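Local atomic coordinates of succinate-semialdehyde dehydrogenase (Streptococcus pyogenes MGAS1882, PDB entry 4OGD), a protein that catalyses the oxidation of succinic semialdehyde to succinate with NADP+ as the cofactor, as an enzyme of the aldehyde dehydrogenase family. Residues Asp234-Leu239 and Lys267-Leu272; Pro344-Gly349 and Gly366-Val371; Glu379-Ser384 and Ala405-Gly410. One frame throughout, in Å; residues are numbered along the deposited sequence.

Contact 1: residues Asp234-Leu239 and Lys267-Leu272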
ATOM      1  N   ASP A 234      21.844   7.222   0.932  1.00  7.38           N
ATOM      2  CA  ASP A 234      21.611   7.956   2.170  1.00  8.88           C
ATOM      3  C   ASP A 234      22.632   9.052   2.409  1.00  6.73           C
ATOM      4  O   ASP A 234      23.836   8.844   2.248  1.00  8.04           O
ATOM      5  CB  ASP A 234      21.617   7.007   3.372  1.00  7.58           C
ATOM      6  CG  ASP A 234      20.444   6.037   3.376  1.00  7.75           C
ATOM      7  OD1 ASP A 234      19.529   6.147   2.525  1.00  8.85           O
ATOM      8  OD2 ASP A 234      20.432   5.169   4.270  1.00  7.46           O
ATOM      9  N   ALA A 235      22.141  10.218   2.810  1.00  7.65           N
ATOM     10  CA  ALA A 235      23.025  11.321   3.173  1.00  7.97           C
ATOM     11  C   ALA A 235      23.400  11.245   4.658  1.00  8.18           C
ATOM     12  O   ALA A 235      22.525  11.182   5.531  1.00  8.73           O
ATOM     13  CB  ALA A 235      22.365  12.643   2.859  1.00  8.31           C
ATOM     14  N   PHE A 236      24.707  11.260   4.921  1.00  8.08           N
ATOM     15  CA  PHE A 236      25.275  11.282   6.263  1.00  8.32           C
ATOM     16  C   PHE A 236      25.783  12.716   6.400  1.00  8.84           C
ATOM     17  O   PHE A 236      26.801  13.077   5.806  1.00  9.40           O
ATOM     18  CB  PHE A 236      26.412  10.241   6.306  1.00  7.61           C
ATOM     19  CG  PHE A 236      27.081  10.052   7.661  1.00  7.59           C
ATOM     20  CD1 PHE A 236      27.836  11.062   8.240  1.00 10.64           C
ATOM     21  CD2 PHE A 236      27.030   8.813   8.300  1.00  9.36           C
ATOM     22  CE1 PHE A 236      28.487  10.864   9.463  1.00 10.15           C
ATOM     23  CE2 PHE A 236      27.675   8.599   9.517  1.00  9.72           C
ATOM     24  CZ  PHE A 236      28.405   9.619  10.102  1.00  9.72           C
ATOM     25  N   ILE A 237      25.041  13.538   7.145  1.00  7.72           N
ATOM     26  CA  ILE A 237      25.258  14.988   7.172  1.00  7.92           C
ATOM     27  C   ILE A 237      25.995  15.405   8.441  1.00  7.48           C
ATOM     28  O   ILE A 237      25.506  15.200   9.557  1.00  9.27           O
ATOM     29  CB  ILE A 237      23.927  15.746   7.106  1.00  9.16           C
ATOM     30  CG1 ILE A 237      23.061  15.230   5.950  1.00  9.52           C
ATOM     31  CG2 ILE A 237      24.177  17.246   6.969  1.00 10.83           C
ATOM     32  CD1 ILE A 237      21.675  15.865   5.896  1.00 10.02           C
ATOM     33  N   ILE A 238      27.179  15.981   8.261  1.00  7.93           N
ATOM     34  CA  ILE A 238      28.014  16.398   9.380  1.00  8.68           C
ATOM     35  C   ILE A 238      27.789  17.882   9.663  1.00 11.25           C
ATOM     36  O   ILE A 238      28.256  18.741   8.912  1.00 11.33           O
ATOM     37  CB  ILE A 238      29.494  16.122   9.074  1.00  8.97           C
ATOM     38  CG1 ILE A 238      29.689  14.644   8.728  1.00 12.53           C
ATOM     39  CG2 ILE A 238      30.383  16.516  10.250  1.00 10.84           C
ATOM     40  CD1 ILE A 238      31.088  14.314   8.298  1.00 17.75           C
ATOM     41  N   LEU A 239      27.053  18.180  10.732  1.00  8.53           N
ATOM     42  CA  LEU A 239      26.720  19.566  11.060  1.00 10.09           C
ATOM     43  C   LEU A 239      27.891  20.303  11.697  1.00 12.01           C
ATOM     44  O   LEU A 239      28.919  19.702  12.045  1.00 12.87           O
ATOM     45  CB  LEU A 239      25.489  19.638  11.972  1.00 12.37           C
ATOM     46  CG  LEU A 239      24.222  18.992  11.410  1.00 12.16           C
ATOM     47  CD1 LEU A 239      23.017  19.317  12.272  1.00  9.64           C
ATOM     48  CD2 LEU A 239      23.996  19.458   9.987  1.00 13.36           C
ATOM     49  N   LYS A 267      26.045   6.492   2.000  1.00  7.94           N
ATOM     50  CA  LYS A 267      26.657   6.590   0.678  1.00  8.00           C
ATOM     51  C   LYS A 267      27.083   7.996   0.280  1.00  7.91           C
ATOM     52  O   LYS A 267      28.024   8.160  -0.492  1.00 10.09           O
ATOM     53  CB  LYS A 267      25.746   5.981  -0.394  1.00  7.53           C
ATOM     54  CG  LYS A 267      25.359   4.549  -0.096  1.00  6.78           C
ATOM     55  CD  LYS A 267      24.939   3.805  -1.355  1.00  7.77           C
ATOM     56  CE  LYS A 267      24.537   2.351  -1.035  1.00  7.74           C
ATOM     57  NZ  LYS A 267      23.083   2.234  -0.641  1.00  8.76           N
ATOM     58  N   ARG A 268      26.390   9.005   0.790  1.00  7.65           N
ATOM     59  CA  ARG A 268      26.767  10.392   0.488  1.00  7.35           C
ATOM     60  C   ARG A 268      27.105  11.126   1.769  1.00  8.70           C
ATOM     61  O   ARG A 268      26.214  11.509   2.522  1.00  9.11           O
ATOM     62  CB  ARG A 268      25.638  11.138  -0.249  1.00  8.19           C
ATOM     63  CG  ARG A 268      25.252  10.557  -1.613  1.00  8.30           C
ATOM     64  CD  ARG A 268      24.147  11.399  -2.281  1.00  8.24           C
ATOM     65  NE  ARG A 268      22.898  11.284  -1.531  1.00  6.64           N
ATOM     66  CZ  ARG A 268      22.038  12.277  -1.337  1.00  9.08           C
ATOM     67  NH1 ARG A 268      22.268  13.483  -1.848  1.00  9.16           N
ATOM     68  NH2 ARG A 268      20.946  12.061  -0.622  1.00  6.75           N
ATOM     69  N   PHE A 269      28.394  11.328   2.019  1.00  7.77           N
ATOM     70  CA  PHE A 269      28.800  12.139   3.147  1.00  9.15           C
ATOM     71  C   PHE A 269      28.695  13.594   2.746  1.00  9.19           C
ATOM     72  O   PHE A 269      29.286  14.003   1.753  1.00 10.74           O
ATOM     73  CB  PHE A 269      30.235  11.810   3.552  1.00  8.28           C
ATOM     74  CG  PHE A 269      30.383  10.461   4.198  1.00  9.61           C
ATOM     75  CD1 PHE A 269      29.924  10.247   5.493  1.00  8.86           C
ATOM     76  CD2 PHE A 269      30.975   9.407   3.514  1.00  9.64           C
ATOM     77  CE1 PHE A 269      30.061   9.002   6.104  1.00  9.22           C
ATOM     78  CE2 PHE A 269      31.110   8.146   4.123  1.00  9.42           C
ATOM     79  CZ  PHE A 269      30.653   7.952   5.418  1.00  9.33           C
ATOM     80  N   ILE A 270      27.927  14.367   3.498  1.00  8.50           N
ATOM     81  CA  ILE A 270      27.755  15.778   3.183  1.00  8.85           C
ATOM     82  C   ILE A 270      28.470  16.602   4.254  1.00  9.06           C
ATOM     83  O   ILE A 270      28.137  16.516   5.433  1.00  9.98           O
ATOM     84  CB  ILE A 270      26.264  16.117   3.084  1.00  7.58           C
ATOM     85  CG1 ILE A 270      25.628  15.278   1.967  1.00  8.75           C
ATOM     86  CG2 ILE A 270      26.063  17.590   2.794  1.00 10.10           C
ATOM     87  CD1 ILE A 270      24.147  15.555   1.764  1.00 11.62           C
ATOM     88  N   VAL A 271      29.479  17.366   3.838  1.00  9.86           N
ATOM     89  CA  VAL A 271      30.378  18.030   4.777  1.00  8.42           C
ATOM     90  C   VAL A 271      30.520  19.515   4.444  1.00 10.01           C
ATOM     91  O   VAL A 271      30.562  19.901   3.275  1.00 11.14           O
ATOM     92  CB  VAL A 271      31.757  17.323   4.808  1.00 13.52           C
ATOM     93  CG1 VAL A 271      32.454  17.431   3.472  1.00 14.59           C
ATOM     94  CG2 VAL A 271      32.631  17.896   5.896  1.00 12.65           C
ATOM     95  N   LEU A 272      30.559  20.345   5.478  1.00 10.76           N
ATOM     96  CA  LEU A 272      30.712  21.785   5.302  1.00 10.17           C
ATOM     97  C   LEU A 272      32.124  22.137   4.813  1.00 10.98           C
ATOM     98  O   LEU A 272      33.086  21.442   5.136  1.00 10.54           O
ATOM     99  CB  LEU A 272      30.363  22.500   6.611  1.00 10.01           C
ATOM    100  CG  LEU A 272      28.901  22.285   7.007  1.00  9.53           C
ATOM    101  CD1 LEU A 272      28.660  22.512   8.483  1.00 11.42           C
ATOM    102  CD2 LEU A 272      28.019  23.211   6.196  1.00 12.69           C
TER
HETATM  103  O   HOH W   1      22.120   4.288   1.240  1.00  7.30           O
HETATM  104  O   HOH W   2      30.785  19.425   8.192  1.00 10.06           O
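Four backbone hydrogen bonds join Asp234-Leu239 to Lys267-Leu272 as neighbouring parallel strands of a beta-alpha-beta unit, whose crossover is helix 244-256, in a mixed, mainly parallel sheet of the aldehyde dehydrogenase fold. Arg268 N donates to Asp234 O and Phe236 N to Arg268 O (2.8 Å); Ile270 N then bonds Phe236 O, and Ile238 N reaches Ile270 O at 3.0 Å with an N-H...O angle of 178°. One water bridges Ile238 O and Leu272 N where the strands end; another accepts from Asp234 N and from the side-chain NZ of Lys267. The ammonium of Lys267 also forms a salt bridge with Glu360.

On the sheet face toward helix 244-256, Phe236 and Phe269 make an edge-to-face pair, their planes at 62°. A chi1 of -176° turns the Phe236 ring away from its own N and lays it beside Phe269, and the CD1-CE1 edge of Phe269 comes over one face of Phe236. The opposite sheet face carries Ala235, Ile237, Arg268 and Ile270. There the guanidinium of Arg268, bonded to Asp233 O, places one face over Ala235 CB, which also meets Ile270 CD1 at 3.6 Å.

Contact 2: residues Pro344-Gly349 and Gly366-Val371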
ATOM      1  N   PRO A 344      38.349  -0.512  -0.691  1.00 11.82           N
ATOM      2  CA  PRO A 344      37.685   0.723  -0.266  1.00 12.13           C
ATOM      3  C   PRO A 344      38.214   1.889  -1.090  1.00 15.10           C
ATOM      4  O   PRO A 344      39.425   2.046  -1.244  1.00 12.01           O
ATOM      5  CB  PRO A 344      38.102   0.855   1.196  1.00 13.26           C
ATOM      6  CG  PRO A 344      38.354  -0.557   1.631  1.00 14.43           C
ATOM      7  CD  PRO A 344      38.990  -1.206   0.439  1.00 12.20           C
ATOM      8  N   THR A 345      37.303   2.677  -1.643  1.00 14.40           N
ATOM      9  CA  THR A 345      37.663   3.712  -2.593  1.00 12.24           C
ATOM     10  C   THR A 345      36.885   4.959  -2.198  1.00 15.21           C
ATOM     11  O   THR A 345      35.730   4.856  -1.791  1.00 12.07           O
ATOM     12  CB  THR A 345      37.277   3.273  -4.015  1.00 16.13           C
ATOM     13  OG1 THR A 345      37.972   2.063  -4.346  1.00 14.92           O
ATOM     14  CG2 THR A 345      37.612   4.349  -5.043  1.00 15.19           C
ATOM     15  N   ILE A 346      37.518   6.128  -2.275  1.00 13.77           N
ATOM     16  CA  ILE A 346      36.840   7.372  -1.940  1.00 12.21           C
ATOM     17  C   ILE A 346      36.875   8.298  -3.142  1.00 14.71           C
ATOM     18  O   ILE A 346      37.932   8.508  -3.733  1.00 13.47           O
ATOM     19  CB  ILE A 346      37.494   8.088  -0.739  1.00 13.02           C
ATOM     20  CG1 ILE A 346      37.508   7.160   0.480  1.00 13.17           C
ATOM     21  CG2 ILE A 346      36.748   9.393  -0.416  1.00 10.68           C
ATOM     22  CD1 ILE A 346      38.311   7.681   1.658  1.00 11.29           C
ATOM     23  N   ILE A 347      35.715   8.835  -3.505  1.00 13.28           N
ATOM     24  CA  ILE A 347      35.640   9.846  -4.553  1.00 12.03           C
ATOM     25  C   ILE A 347      35.036  11.139  -4.026  1.00 15.66           C
ATOM     26  O   ILE A 347      34.311  11.147  -3.035  1.00 11.80           O
ATOM     27  CB  ILE A 347      34.818   9.369  -5.754  1.00 14.54           C
ATOM     28  CG1 ILE A 347      33.387   9.013  -5.320  1.00 12.52           C
ATOM     29  CG2 ILE A 347      35.514   8.195  -6.431  1.00 13.36           C
ATOM     30  CD1 ILE A 347      32.456   8.646  -6.473  1.00 15.30           C
ATOM     31  N   ALA A 348      35.349  12.241  -4.700  1.00 14.43           N
ATOM     32  CA  ALA A 348      34.785  13.536  -4.355  1.00 13.62           C
ATOM     33  C   ALA A 348      34.618  14.333  -5.642  1.00 11.06           C
ATOM     34  O   ALA A 348      34.814  13.798  -6.735  1.00 13.22           O
ATOM     35  CB  ALA A 348      35.689  14.266  -3.365  1.00 13.07           C
ATOM     36  N   GLY A 349      34.243  15.601  -5.522  1.00 15.26           N
ATOM     37  CA  GLY A 349      34.067  16.446  -6.690  1.00 15.42           C
ATOM     38  C   GLY A 349      32.996  16.003  -7.676  1.00 14.61           C
ATOM     39  O   GLY A 349      33.130  16.227  -8.880  1.00 15.06           O
ATOM     40  N   GLY A 366      33.281   5.374  -0.736  1.00  9.33           N
ATOM     41  CA  GLY A 366      32.935   6.585  -0.021  1.00  9.49           C
ATOM     42  C   GLY A 366      32.777   7.733  -1.003  1.00  9.89           C
ATOM     43  O   GLY A 366      33.484   7.791  -2.010  1.00 10.75           O
ATOM     44  N   GLU A 367      31.821   8.619  -0.741  1.00  8.87           N
ATOM     45  CA  GLU A 367      31.605   9.790  -1.596  1.00  9.55           C
ATOM     46  C   GLU A 367      31.504  11.019  -0.718  1.00 11.54           C
ATOM     47  O   GLU A 367      30.714  11.049   0.221  1.00  9.00           O
ATOM     48  CB  GLU A 367      30.314   9.626  -2.400  1.00  9.08           C
ATOM     49  CG  GLU A 367      30.257   8.354  -3.228  1.00 10.80           C
ATOM     50  CD  GLU A 367      28.840   7.986  -3.606  1.00 13.66           C
ATOM     51  OE1 GLU A 367      28.036   8.912  -3.842  1.00 11.09           O
ATOM     52  OE2 GLU A 367      28.523   6.773  -3.630  1.00 16.92           O
ATOM     53  N   ILE A 368      32.312  12.036  -1.007  1.00  9.01           N
ATOM     54  CA  ILE A 368      32.275  13.245  -0.207  1.00  9.51           C
ATOM     55  C   ILE A 368      31.675  14.399  -1.004  1.00  9.98           C
ATOM     56  O   ILE A 368      32.204  14.781  -2.047  1.00 10.41           O
ATOM     57  CB  ILE A 368      33.675  13.620   0.324  1.00  9.84           C
ATOM     58  CG1 ILE A 368      34.276  12.438   1.085  1.00 10.95           C
ATOM     59  CG2 ILE A 368      33.569  14.804   1.251  1.00 11.34           C
ATOM     60  CD1 ILE A 368      35.760  12.630   1.438  1.00 11.08           C
ATOM     61  N   TYR A 369      30.558  14.926  -0.506  1.00  7.43           N
ATOM     62  CA  TYR A 369      29.878  16.069  -1.114  1.00  8.10           C
ATOM     63  C   TYR A 369      30.153  17.306  -0.271  1.00 11.38           C
ATOM     64  O   TYR A 369      29.726  17.371   0.884  1.00 11.52           O
ATOM     65  CB  TYR A 369      28.364  15.839  -1.143  1.00  6.06           C
ATOM     66  CG  TYR A 369      27.875  14.806  -2.137  1.00  7.89           C
ATOM     67  CD1 TYR A 369      27.006  15.162  -3.160  1.00 13.07           C
ATOM     68  CD2 TYR A 369      28.263  13.473  -2.039  1.00  9.08           C
ATOM     69  CE1 TYR A 369      26.545  14.227  -4.065  1.00 12.27           C
ATOM     70  CE2 TYR A 369      27.810  12.521  -2.946  1.00  9.93           C
ATOM     71  CZ  TYR A 369      26.951  12.905  -3.959  1.00  9.88           C
ATOM     72  OH  TYR A 369      26.474  11.970  -4.862  1.00 11.46           O
ATOM     73  N   LYS A 370      30.850  18.295  -0.836  1.00 10.50           N
ATOM     74  CA  LYS A 370      31.128  19.520  -0.084  1.00  9.55           C
ATOM     75  C   LYS A 370      30.001  20.532  -0.253  1.00  9.17           C
ATOM     76  O   LYS A 370      29.532  20.760  -1.364  1.00 12.40           O
ATOM     77  CB  LYS A 370      32.452  20.148  -0.527  1.00 11.75           C
ATOM     78  CG  LYS A 370      32.877  21.336   0.337  1.00 11.42           C
ATOM     79  CD  LYS A 370      34.199  21.943  -0.149  1.00 15.81           C
ATOM     80  CE  LYS A 370      34.007  22.724  -1.442  1.00 14.20           C
ATOM     81  NZ  LYS A 370      33.454  24.091  -1.192  1.00 15.29           N
ATOM     82  N   VAL A 371      29.541  21.111   0.853  1.00  8.53           N
ATOM     83  CA  VAL A 371      28.523  22.166   0.786  1.00  9.25           C
ATOM     84  C   VAL A 371      28.944  23.414   1.566  1.00 10.22           C
ATOM     85  O   VAL A 371      29.882  23.369   2.371  1.00  9.86           O
ATOM     86  CB  VAL A 371      27.134  21.667   1.262  1.00 10.94           C
ATOM     87  CG1 VAL A 371      26.681  20.520   0.386  1.00  9.93           C
ATOM     88  CG2 VAL A 371      27.161  21.246   2.731  1.00  9.31           C
TER
HETATM   89  O   HOH W   3      33.555  16.851  -3.055  1.00 17.70           O
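Thr345 O accepts a hydrogen bond from Gly366 N at 2.7 Å, opening a parallel strand pair near one margin of the mixed sheet in this aldehyde dehydrogenase fold. The bond is bent at the hydrogen (140°), although the donor lies nearly in line with the carbonyl. Strand 327-330 flanks Thr345-Ala348 on its other side and runs antiparallel to it.

At Ile346 the CA-H points to Gly366 O, 3.4 Å from CA. Its CG2 branch meets Ile368 CD1 at 3.9 Å, the two side chains crossing at a slant on the face beneath helix 276-288, where Phe287 touches Ile346 and Tyr276 touches Ile368. Gly366 itself leaves only backbone beside Ile346.

Ile347 is gripped through both backbone polar atoms: its N donates to Gly366 O, and its O accepts from Ile368 N at 3.0 Å. The same oxygen receives a CA-H...O contact from Glu367. With chi1 at 59°, Ile347 CG1 sits between its own N and C, 3.5 Å from Gly366 O, and runs alongside the Glu367 chain on the face opposite Ile346. Glu367 CG touches both CG1 and CD1 of this isoleucine.

Ala348 brings its CB to 3.8 Å from Ile368 O, while its side chain also rests on Tyr276. Beyond it the strands part, and a water takes over, accepting from Gly349 N and donating to Ile368 O at 2.7 Å.

Contact 3: residues Glu379-Ser384 and Ala405-Gly410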
ATOM      1  N   GLU A 379      19.402  20.777   1.206  1.00  9.44           N
ATOM      2  CA  GLU A 379      19.078  20.806  -0.224  1.00 10.77           C
ATOM      3  C   GLU A 379      19.728  19.648  -0.988  1.00  9.56           C
ATOM      4  O   GLU A 379      19.061  18.942  -1.758  1.00 11.07           O
ATOM      5  CB  GLU A 379      19.527  22.140  -0.828  1.00 13.30           C
ATOM      6  CG  GLU A 379      19.171  22.321  -2.304  1.00 16.45           C
ATOM      7  CD  GLU A 379      17.712  22.672  -2.510  1.00 19.09           C
ATOM      8  OE1 GLU A 379      17.093  23.213  -1.567  1.00 22.88           O
ATOM      9  OE2 GLU A 379      17.183  22.412  -3.613  1.00 21.24           O
ATOM     10  N   VAL A 380      21.027  19.447  -0.772  1.00  9.88           N
ATOM     11  CA  VAL A 380      21.739  18.350  -1.425  1.00  7.78           C
ATOM     12  C   VAL A 380      21.219  16.993  -0.934  1.00  9.48           C
ATOM     13  O   VAL A 380      20.965  16.097  -1.732  1.00  7.89           O
ATOM     14  CB  VAL A 380      23.270  18.463  -1.237  1.00  8.74           C
ATOM     15  CG1 VAL A 380      23.971  17.239  -1.790  1.00  9.46           C
ATOM     16  CG2 VAL A 380      23.781  19.708  -1.939  1.00  9.16           C
ATOM     17  N   ALA A 381      21.022  16.863   0.372  1.00  9.81           N
ATOM     18  CA  ALA A 381      20.466  15.629   0.923  1.00  8.74           C
ATOM     19  C   ALA A 381      19.150  15.245   0.244  1.00  8.26           C
ATOM     20  O   ALA A 381      18.915  14.065  -0.053  1.00  8.74           O
ATOM     21  CB  ALA A 381      20.278  15.760   2.439  1.00  8.59           C
ATOM     22  N   ASN A 382      18.311  16.247  -0.027  1.00  7.72           N
ATOM     23  CA  ASN A 382      16.982  15.997  -0.583  1.00  8.35           C
ATOM     24  C   ASN A 382      16.953  15.965  -2.101  1.00 10.03           C
ATOM     25  O   ASN A 382      15.942  15.570  -2.689  1.00  8.29           O
ATOM     26  CB  ASN A 382      15.973  17.023  -0.060  1.00  9.48           C
ATOM     27  CG  ASN A 382      15.688  16.846   1.409  1.00  7.42           C
ATOM     28  OD1 ASN A 382      15.935  15.778   1.962  1.00  9.36           O
ATOM     29  ND2 ASN A 382      15.151  17.885   2.053  1.00  8.67           N
ATOM     30  N   ASP A 383      18.048  16.394  -2.731  1.00  9.29           N
ATOM     31  CA  ASP A 383      18.152  16.318  -4.182  1.00  9.20           C
ATOM     32  C   ASP A 383      18.567  14.902  -4.550  1.00  9.61           C
ATOM     33  O   ASP A 383      19.713  14.644  -4.918  1.00  9.66           O
ATOM     34  CB  ASP A 383      19.150  17.349  -4.722  1.00  8.71           C
ATOM     35  CG  ASP A 383      19.214  17.369  -6.238  1.00 10.25           C
ATOM     36  OD1 ASP A 383      18.205  17.014  -6.888  1.00 11.16           O
ATOM     37  OD2 ASP A 383      20.278  17.753  -6.785  1.00 12.47           O
ATOM     38  N   SER A 384      17.616  13.982  -4.437  1.00 10.34           N
ATOM     39  CA  SER A 384      17.904  12.562  -4.591  1.00  7.83           C
ATOM     40  C   SER A 384      16.650  11.846  -5.057  1.00  7.01           C
ATOM     41  O   SER A 384      15.540  12.219  -4.671  1.00  8.93           O
ATOM     42  CB  SER A 384      18.342  11.986  -3.244  1.00  8.06           C
ATOM     43  OG  SER A 384      18.657  10.607  -3.355  1.00  8.42           O
ATOM     44  N   ALA A 405      14.180  16.194  10.636  1.00  8.78           N
ATOM     45  CA  ALA A 405      12.800  16.359  10.181  1.00 10.95           C
ATOM     46  C   ALA A 405      12.749  17.005   8.805  1.00 10.11           C
ATOM     47  O   ALA A 405      11.804  16.783   8.042  1.00 11.31           O
ATOM     48  CB  ALA A 405      12.001  17.188  11.183  1.00 10.32           C
ATOM     49  N   LYS A 406      13.767  17.797   8.479  1.00  9.82           N
ATOM     50  CA  LYS A 406      13.797  18.471   7.183  1.00  7.89           C
ATOM     51  C   LYS A 406      14.264  17.580   6.032  1.00  8.13           C
ATOM     52  O   LYS A 406      14.154  17.968   4.866  1.00 10.67           O
ATOM     53  CB  LYS A 406      14.656  19.733   7.256  1.00  8.56           C
ATOM     54  CG  LYS A 406      14.068  20.785   8.178  1.00 10.13           C
ATOM     55  CD  LYS A 406      14.983  21.998   8.283  1.00 11.77           C
ATOM     56  CE  LYS A 406      14.346  23.077   9.145  1.00 18.91           C
ATOM     57  NZ  LYS A 406      15.294  24.204   9.360  1.00 23.99           N
ATOM     58  N   ILE A 407      14.776  16.396   6.347  1.00  7.67           N
ATOM     59  CA  ILE A 407      15.242  15.483   5.302  1.00  7.56           C
ATOM     60  C   ILE A 407      14.086  14.652   4.758  1.00  9.56           C
ATOM     61  O   ILE A 407      13.298  14.080   5.527  1.00  8.83           O
ATOM     62  CB  ILE A 407      16.354  14.531   5.802  1.00  7.28           C
ATOM     63  CG1 ILE A 407      17.462  15.317   6.514  1.00  9.42           C
ATOM     64  CG2 ILE A 407      16.949  13.752   4.635  1.00  8.09           C
ATOM     65  CD1 ILE A 407      18.044  16.453   5.669  1.00 10.22           C
ATOM     66  N   GLU A 408      13.985  14.598   3.432  1.00  8.28           N
ATOM     67  CA  GLU A 408      12.979  13.793   2.748  1.00  7.35           C
ATOM     68  C   GLU A 408      13.477  12.353   2.666  1.00  9.19           C
ATOM     69  O   GLU A 408      14.137  11.953   1.696  1.00 13.08           O
ATOM     70  CB  GLU A 408      12.717  14.360   1.348  1.00  7.46           C
ATOM     71  CG  GLU A 408      12.060  15.729   1.387  1.00  8.10           C
ATOM     72  CD  GLU A 408      11.807  16.308   0.011  1.00  9.33           C
ATOM     73  OE1 GLU A 408      12.498  15.912  -0.950  1.00 10.01           O
ATOM     74  OE2 GLU A 408      10.914  17.175  -0.102  1.00 11.01           O
ATOM     75  N   THR A 409      13.173  11.583   3.705  1.00  6.07           N
ATOM     76  CA  THR A 409      13.658  10.218   3.827  1.00  5.33           C
ATOM     77  C   THR A 409      12.842   9.489   4.884  1.00  7.00           C
ATOM     78  O   THR A 409      12.191  10.122   5.719  1.00  7.09           O
ATOM     79  CB  THR A 409      15.151  10.196   4.228  1.00  7.84           C
ATOM     80  OG1 THR A 409      15.660   8.871   4.073  1.00  8.06           O
ATOM     81  CG2 THR A 409      15.334  10.636   5.677  1.00  7.20           C
ATOM     82  N   GLY A 410      12.891   8.159   4.870  1.00  6.49           N
ATOM     83  CA  GLY A 410      12.085   7.373   5.789  1.00  7.49           C
ATOM     84  C   GLY A 410      12.689   7.171   7.170  1.00  6.94           C
ATOM     85  O   GLY A 410      11.974   6.853   8.128  1.00  6.83           O
TER
HETATM   86  O   HOH W   4      17.488  11.980   1.414  1.00 10.93           O
HETATM   87  O   HOH W   5      13.929  17.775  -3.186  1.00 18.70           O
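The side-chain amide of Asn382, at the end of helix 374-382, makes two hydrogen bonds, one given and one accepted, that hold residues Lys406-Glu408. Asn382 ND2 donates to Lys406 O at 3.0 Å; this bond is nearly straight, and the acceptor lies in the amide plane. Asn382 OD1 accepts from Glu408 N at 2.7 Å, but here the donor stands above the carbonyl plane, 43° out of it. With its CG anti to the carbonyl carbon (chi1 -69°), the asparagine reaches across to the second segment and spans the backbone on both sides of Ile407. Using both ends of the amide fixes which is oxygen and which is nitrogen.

Packing surrounds this grip. Ile407 sets CG2 3.5 Å from Asn382 OD1 and sends CD1 to Ala381 CB at 4.0 Å; Ile407 and Ala381 also rest on Ile237 of strand 235-238. The Glu408 chain crosses Asn382 at about a right angle, its CB and CG against the amide carbon.

Charge and water form a third group of interactions. The carboxylate of Glu408 turns to partners beyond the two segments: OE1 forms a salt bridge with Lys430, while OE2 forms a salt bridge with Lys37 and a hydrogen bond with Tyr36, both of the second subunit. One water lies near both Asn382 O and Glu408 OE1.

Within the aldehyde dehydrogenase fold, this is an asparagine side chain bridging the backbone C=O of Lys406 and N-H of Glu408, beside the subunit interface to which the segment 405-410 also contributes.

How the contacts relate
Contacts 1 and 2 belong to one sheet and are almost wholly buried: strands 268-272 and 365-371 are neighbours, with Phe269 O and Val271 O probably bonded to Tyr369 N and Val371 N. Both rely on repeating backbone bonds, but contact 1 adds an aromatic pair, whereas contact 2, nearer the sheet margin, has aliphatic packing and a smaller interface. Contact 3 lies off the sheet and at the subunit boundary, replacing strand pairing with side-chain-to-backbone bonds. It is tied to contact 1 by Arg268, whose guanidinium probably bonds Val380 O and Ala381 O, and by Ile237 against Ile407. Val380 also packs on Tyr369 and Val371, linking contact 3 to contact 2.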